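Local coordinates for endo-1,4-beta-xylanase (Pseudoalteromonas haloplanktis, PDB 1H12), which hydrolyses internal beta-1,4 linkages of xylan, and probably of related beta-glucans, as a cold-adapted family 8 glycosyl hydrolase, at residues A282-H294 / G343-S355. Sequence-based numbering, arbitrary orientation.
Sequences AWRVIMNVGLDAH and GQKAANAVALLAS
Gly290 meets Ala351 where two buried helices of the (alpha/alpha)6 barrel, the fold of family 8 glycosyl hydrolases, run side by side in the same direction. Helix 283-294 and helix 343-351 cross at 28°, with axes 7.2 Å apart at closest approach. This close packing depends on small residues: Gly290 CA lies 4.1 Å from Ala351 CA, and a CB on the glycine would run into Val350 O and Ala351 CA. Past this point, Ala293 CB touches Ala354 CB, and Leu353 CD1 reaches His294 ND1 at 3.9 Å, while Leu353 CD2 stands farther off above one face of the ring, toward the rim; His294 NE2 is bonded to Arg18 N. Before it, Ile286 CG1 packs against Ala351 CB.

Toward the N-terminal ends the backbones spread, Trp283 CA and Gln344 CA being 6.0 Å apart, and larger groups and a water lie between them. The water is 2.8 Å from both Trp283 O and Asn348 OD1, placed to bridge them, while Asn348 ND2 is held by Tyr325 OH. Gln344 lies flat across the Trp283 indole because its CG turns away from the backbone N (chi1 -169°) and the chain extends beyond: CB sits 3.5 Å from the centre of the six-membered ring in a CH-pi contact, and the amide stacks over NE1, its plane 5° from that of the ring. Neighbouring backbone secures both polar ends, Trp283 NE1 by Gln327 O and Gln344 NE2 by Glu326 O. The Trp283 side chain lies about 5 Å from the bound xylopyranose, whose pocket includes Gln327. Replacing Trp283 by alanine would probably leave Gln327 O without this donor and the Gln344 side chain without its flat support. Back at the tight side, Ile286 O receives a CA-H...O contact from Ala351 CA at 3.4 Å.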
loop_
_atom_site.group_PDB
_atom_site.type_symbol
_atom_site.label_atom_id
_atom_site.label_comp_id
_atom_site.label_asym_id
_atom_site.label_seq_id
_atom_site.Cartn_x
_atom_site.Cartn_y
_atom_site.Cartn_z
ATOM N N ALA A 282 2.826 -8.405 -4.672
ATOM C CA ALA A 282 2.362 -8.169 -6.027
ATOM C C ALA A 282 0.899 -7.883 -6.111
ATOM O O ALA A 282 0.456 -7.185 -7.033
ATOM C CB ALA A 282 2.772 -9.305 -6.932
ATOM N N TRP A 283 0.091 -8.391 -5.186
ATOM C CA TRP A 283 -1.327 -8.086 -5.145
ATOM C C TRP A 283 -1.581 -6.586 -5.276
ATOM O O TRP A 283 -2.587 -6.174 -5.850
ATOM C CB TRP A 283 -2.009 -8.487 -3.849
ATOM C CG TRP A 283 -2.106 -9.947 -3.506
ATOM C CD1 TRP A 283 -1.709 -11.043 -4.230
ATOM C CD2 TRP A 283 -2.643 -10.452 -2.285
ATOM N NE1 TRP A 283 -1.982 -12.174 -3.521
ATOM C CE2 TRP A 283 -2.539 -11.829 -2.317
ATOM C CE3 TRP A 283 -3.214 -9.847 -1.159
ATOM C CZ2 TRP A 283 -2.967 -12.597 -1.254
ATOM C CZ3 TRP A 283 -3.642 -10.590 -0.132
ATOM C CH2 TRP A 283 -3.500 -11.952 -0.164
ATOM N N ARG A 284 -0.719 -5.796 -4.631
ATOM C CA ARG A 284 -0.973 -4.371 -4.529
ATOM C C ARG A 284 -0.668 -3.603 -5.803
ATOM O O ARG A 284 -1.053 -2.443 -5.895
ATOM C CB ARG A 284 -0.133 -3.767 -3.359
ATOM C CG ARG A 284 -0.461 -4.376 -2.015
ATOM C CD ARG A 284 0.105 -3.587 -0.856
ATOM N NE ARG A 284 1.558 -3.445 -0.781
ATOM C CZ ARG A 284 2.374 -4.317 -0.220
ATOM N NH1 ARG A 284 1.953 -5.498 0.141
ATOM N NH2 ARG A 284 3.602 -3.990 0.006
ATOM N N VAL A 285 0.023 -4.210 -6.744
ATOM C CA VAL A 285 0.425 -3.473 -7.934
ATOM C C VAL A 285 -0.774 -2.932 -8.693
ATOM O O VAL A 285 -0.826 -1.727 -8.974
ATOM C CB VAL A 285 1.341 -4.289 -8.834
ATOM C CG1 VAL A 285 1.694 -3.511 -10.080
ATOM C CG2 VAL A 285 2.611 -4.721 -8.113
ATOM N N ILE A 286 -1.744 -3.770 -9.060
ATOM C CA ILE A 286 -2.859 -3.220 -9.818
ATOM C C ILE A 286 -3.767 -2.310 -8.965
ATOM O O ILE A 286 -4.421 -1.426 -9.503
ATOM C CB ILE A 286 -3.632 -4.235 -10.642
ATOM C CG1 ILE A 286 -4.390 -5.280 -9.788
ATOM C CG2 ILE A 286 -2.707 -4.864 -11.689
ATOM C CD1 ILE A 286 -5.317 -6.171 -10.620
ATOM N N MET A 287 -3.749 -2.491 -7.644
ATOM C CA MET A 287 -4.370 -1.518 -6.754
ATOM C C MET A 287 -3.710 -0.134 -6.946
ATOM O O MET A 287 -4.415 0.873 -7.071
ATOM C CB MET A 287 -4.232 -1.981 -5.308
ATOM C CG MET A 287 -4.844 -1.127 -4.284
ATOM S SD MET A 287 -4.520 -1.730 -2.643
ATOM C CE MET A 287 -2.968 -1.615 -2.290
ATOM N N ASN A 288 -2.384 -0.118 -6.954
ATOM C CA ASN A 288 -1.646 1.111 -7.152
ATOM C C ASN A 288 -1.894 1.715 -8.523
ATOM O O ASN A 288 -1.928 2.933 -8.670
ATOM C CB ASN A 288 -0.163 0.872 -6.969
ATOM C CG ASN A 288 0.242 0.471 -5.584
ATOM O OD1 ASN A 288 -0.461 0.765 -4.594
ATOM N ND2 ASN A 288 1.403 -0.166 -5.475
ATOM N N VAL A 289 -2.033 0.876 -9.545
ATOM C CA VAL A 289 -2.352 1.353 -10.898
ATOM C C VAL A 289 -3.742 2.022 -10.889
ATOM O O VAL A 289 -3.909 3.082 -11.485
ATOM C CB VAL A 289 -2.236 0.223 -11.918
ATOM C CG1 VAL A 289 -2.708 0.670 -13.293
ATOM C CG2 VAL A 289 -0.819 -0.286 -12.014
ATOM N N GLY A 290 -4.715 1.401 -10.241
ATOM C CA GLY A 290 -6.043 2.021 -10.085
ATOM C C GLY A 290 -5.956 3.363 -9.359
ATOM O O GLY A 290 -6.585 4.345 -9.757
ATOM N N LEU A 291 -5.222 3.394 -8.239
ATOM C CA LEU A 291 -5.006 4.609 -7.508
ATOM C C LEU A 291 -4.454 5.707 -8.430
ATOM O O LEU A 291 -4.952 6.824 -8.467
ATOM C CB LEU A 291 -4.090 4.316 -6.304
ATOM C CG LEU A 291 -3.733 5.426 -5.367
ATOM C CD1 LEU A 291 -3.056 4.807 -4.134
ATOM C CD2 LEU A 291 -2.835 6.505 -5.938
ATOM N N ASP A 292 -3.402 5.363 -9.165
ATOM C CA ASP A 292 -2.754 6.320 -10.023
ATOM C C ASP A 292 -3.705 6.816 -11.107
ATOM O O ASP A 292 -3.742 8.030 -11.422
ATOM C CB ASP A 292 -1.493 5.774 -10.619
ATOM C CG ASP A 292 -0.645 6.863 -11.231
ATOM O OD1 ASP A 292 -0.443 6.864 -12.480
ATOM O OD2 ASP A 292 -0.182 7.739 -10.475
ATOM N N ALA A 293 -4.442 5.896 -11.717
ATOM C CA ALA A 293 -5.391 6.303 -12.735
ATOM C C ALA A 293 -6.432 7.280 -12.183
ATOM O O ALA A 293 -6.779 8.271 -12.805
ATOM C CB ALA A 293 -6.073 5.066 -13.316
ATOM N N HIS A 294 -6.982 6.957 -11.014
ATOM C CA HIS A 294 -7.998 7.795 -10.381
ATOM C C HIS A 294 -7.434 9.158 -10.049
ATOM O O HIS A 294 -8.010 10.209 -10.396
ATOM C CB HIS A 294 -8.516 7.096 -9.119
ATOM C CG HIS A 294 -9.662 7.793 -8.492
ATOM N ND1 HIS A 294 -9.994 7.634 -7.163
ATOM C CD2 HIS A 294 -10.591 8.639 -9.001
ATOM C CE1 HIS A 294 -11.081 8.361 -6.900
ATOM N NE2 HIS A 294 -11.469 8.991 -8.005
ATOM N N GLY A 343 -8.101 -9.454 1.185
ATOM C CA GLY A 343 -7.180 -8.386 0.805
ATOM C C GLY A 343 -6.883 -8.373 -0.686
ATOM O O GLY A 343 -6.736 -7.318 -1.290
ATOM N N GLN A 344 -6.774 -9.567 -1.268
ATOM C CA GLN A 344 -6.528 -9.678 -2.691
ATOM C C GLN A 344 -7.736 -9.197 -3.459
ATOM O O GLN A 344 -7.627 -8.455 -4.463
ATOM C CB GLN A 344 -6.134 -11.112 -3.022
ATOM C CG GLN A 344 -5.606 -11.312 -4.410
ATOM C CD GLN A 344 -5.296 -12.732 -4.729
ATOM O OE1 GLN A 344 -5.510 -13.622 -3.889
ATOM N NE2 GLN A 344 -4.810 -12.978 -5.962
ATOM N N LYS A 345 -8.934 -9.612 -3.015
ATOM C CA LYS A 345 -10.150 -9.135 -3.638
ATOM C C LYS A 345 -10.298 -7.612 -3.500
ATOM O O LYS A 345 -10.776 -6.952 -4.421
ATOM C CB LYS A 345 -11.349 -9.848 -3.030
ATOM C CG LYS A 345 -11.417 -11.299 -3.369
ATOM C CD LYS A 345 -12.575 -12.035 -2.716
ATOM C CE LYS A 345 -12.739 -13.460 -3.253
ATOM N NZ LYS A 345 -13.752 -14.225 -2.457
ATOM N N ALA A 346 -9.872 -7.077 -2.380
ATOM C CA ALA A 346 -9.892 -5.630 -2.142
ATOM C C ALA A 346 -8.941 -4.886 -3.109
ATOM O O ALA A 346 -9.322 -3.894 -3.724
ATOM C CB ALA A 346 -9.487 -5.367 -0.677
ATOM N N ALA A 347 -7.726 -5.380 -3.251
ATOM C CA ALA A 347 -6.764 -4.805 -4.173
ATOM C C ALA A 347 -7.335 -4.783 -5.575
ATOM O O ALA A 347 -7.220 -3.804 -6.300
ATOM C CB ALA A 347 -5.468 -5.568 -4.120
ATOM N N ASN A 348 -7.968 -5.887 -5.981
ATOM C CA ASN A 348 -8.488 -6.019 -7.317
ATOM C C ASN A 348 -9.688 -5.100 -7.553
ATOM O O ASN A 348 -9.920 -4.643 -8.670
ATOM C CB ASN A 348 -8.813 -7.474 -7.624
ATOM C CG ASN A 348 -7.569 -8.326 -7.696
ATOM O OD1 ASN A 348 -6.470 -7.784 -7.962
ATOM N ND2 ASN A 348 -7.711 -9.659 -7.531
ATOM N N ALA A 349 -10.481 -4.823 -6.495
ATOM C CA ALA A 349 -11.576 -3.873 -6.623
ATOM C C ALA A 349 -11.047 -2.446 -6.893
ATOM O O ALA A 349 -11.627 -1.703 -7.684
ATOM C CB ALA A 349 -12.451 -3.914 -5.424
ATOM N N VAL A 350 -9.957 -2.053 -6.219
ATOM C CA VAL A 350 -9.395 -0.745 -6.452
ATOM C C VAL A 350 -8.867 -0.611 -7.861
ATOM O O VAL A 350 -8.953 0.456 -8.490
ATOM C CB VAL A 350 -8.313 -0.398 -5.421
ATOM C CG1 VAL A 350 -7.693 0.927 -5.681
ATOM C CG2 VAL A 350 -8.881 -0.494 -4.019
ATOM N N ALA A 351 -8.311 -1.702 -8.388
ATOM C CA ALA A 351 -7.808 -1.719 -9.741
ATOM C C ALA A 351 -8.842 -1.320 -10.779
ATOM O O ALA A 351 -8.502 -0.838 -11.855
ATOM C CB ALA A 351 -7.286 -3.108 -10.100
ATOM N N LEU A 352 -10.118 -1.535 -10.444
ATOM C CA LEU A 352 -11.217 -1.173 -11.352
ATOM C C LEU A 352 -11.277 0.269 -11.716
ATOM O O LEU A 352 -11.897 0.623 -12.732
ATOM C CB LEU A 352 -12.552 -1.640 -10.780
ATOM C CG LEU A 352 -12.675 -3.138 -10.569
ATOM C CD1 LEU A 352 -13.993 -3.400 -9.845
ATOM C CD2 LEU A 352 -12.587 -3.888 -11.913
ATOM N N LEU A 353 -10.644 1.154 -10.955
ATOM C CA LEU A 353 -10.552 2.566 -11.317
ATOM C C LEU A 353 -9.765 2.798 -12.603
ATOM O O LEU A 353 -9.812 3.892 -13.151
ATOM C CB LEU A 353 -10.004 3.358 -10.144
ATOM C CG LEU A 353 -10.888 3.400 -8.916
ATOM C CD1 LEU A 353 -10.131 3.783 -7.664
ATOM C CD2 LEU A 353 -12.061 4.389 -9.138
ATOM N N ALA A 354 -9.055 1.787 -13.085
ATOM C CA ALA A 354 -8.381 1.821 -14.379
ATOM C C ALA A 354 -9.004 0.852 -15.383
ATOM O O ALA A 354 -8.506 0.795 -16.513
ATOM C CB ALA A 354 -6.889 1.509 -14.250
ATOM N N SER A 355 -10.034 0.118 -15.013
ATOM C CA SER A 355 -10.656 -0.912 -15.901
ATOM C C SER A 355 -11.609 -0.249 -16.903
ATOM O O SER A 355 -12.255 0.751 -16.609
ATOM C CB SER A 355 -11.502 -1.889 -15.043
ATOM O OG SER A 355 -12.228 -2.841 -15.927
HETATM O O HOH W 1 -3.751 -8.030 -7.607
#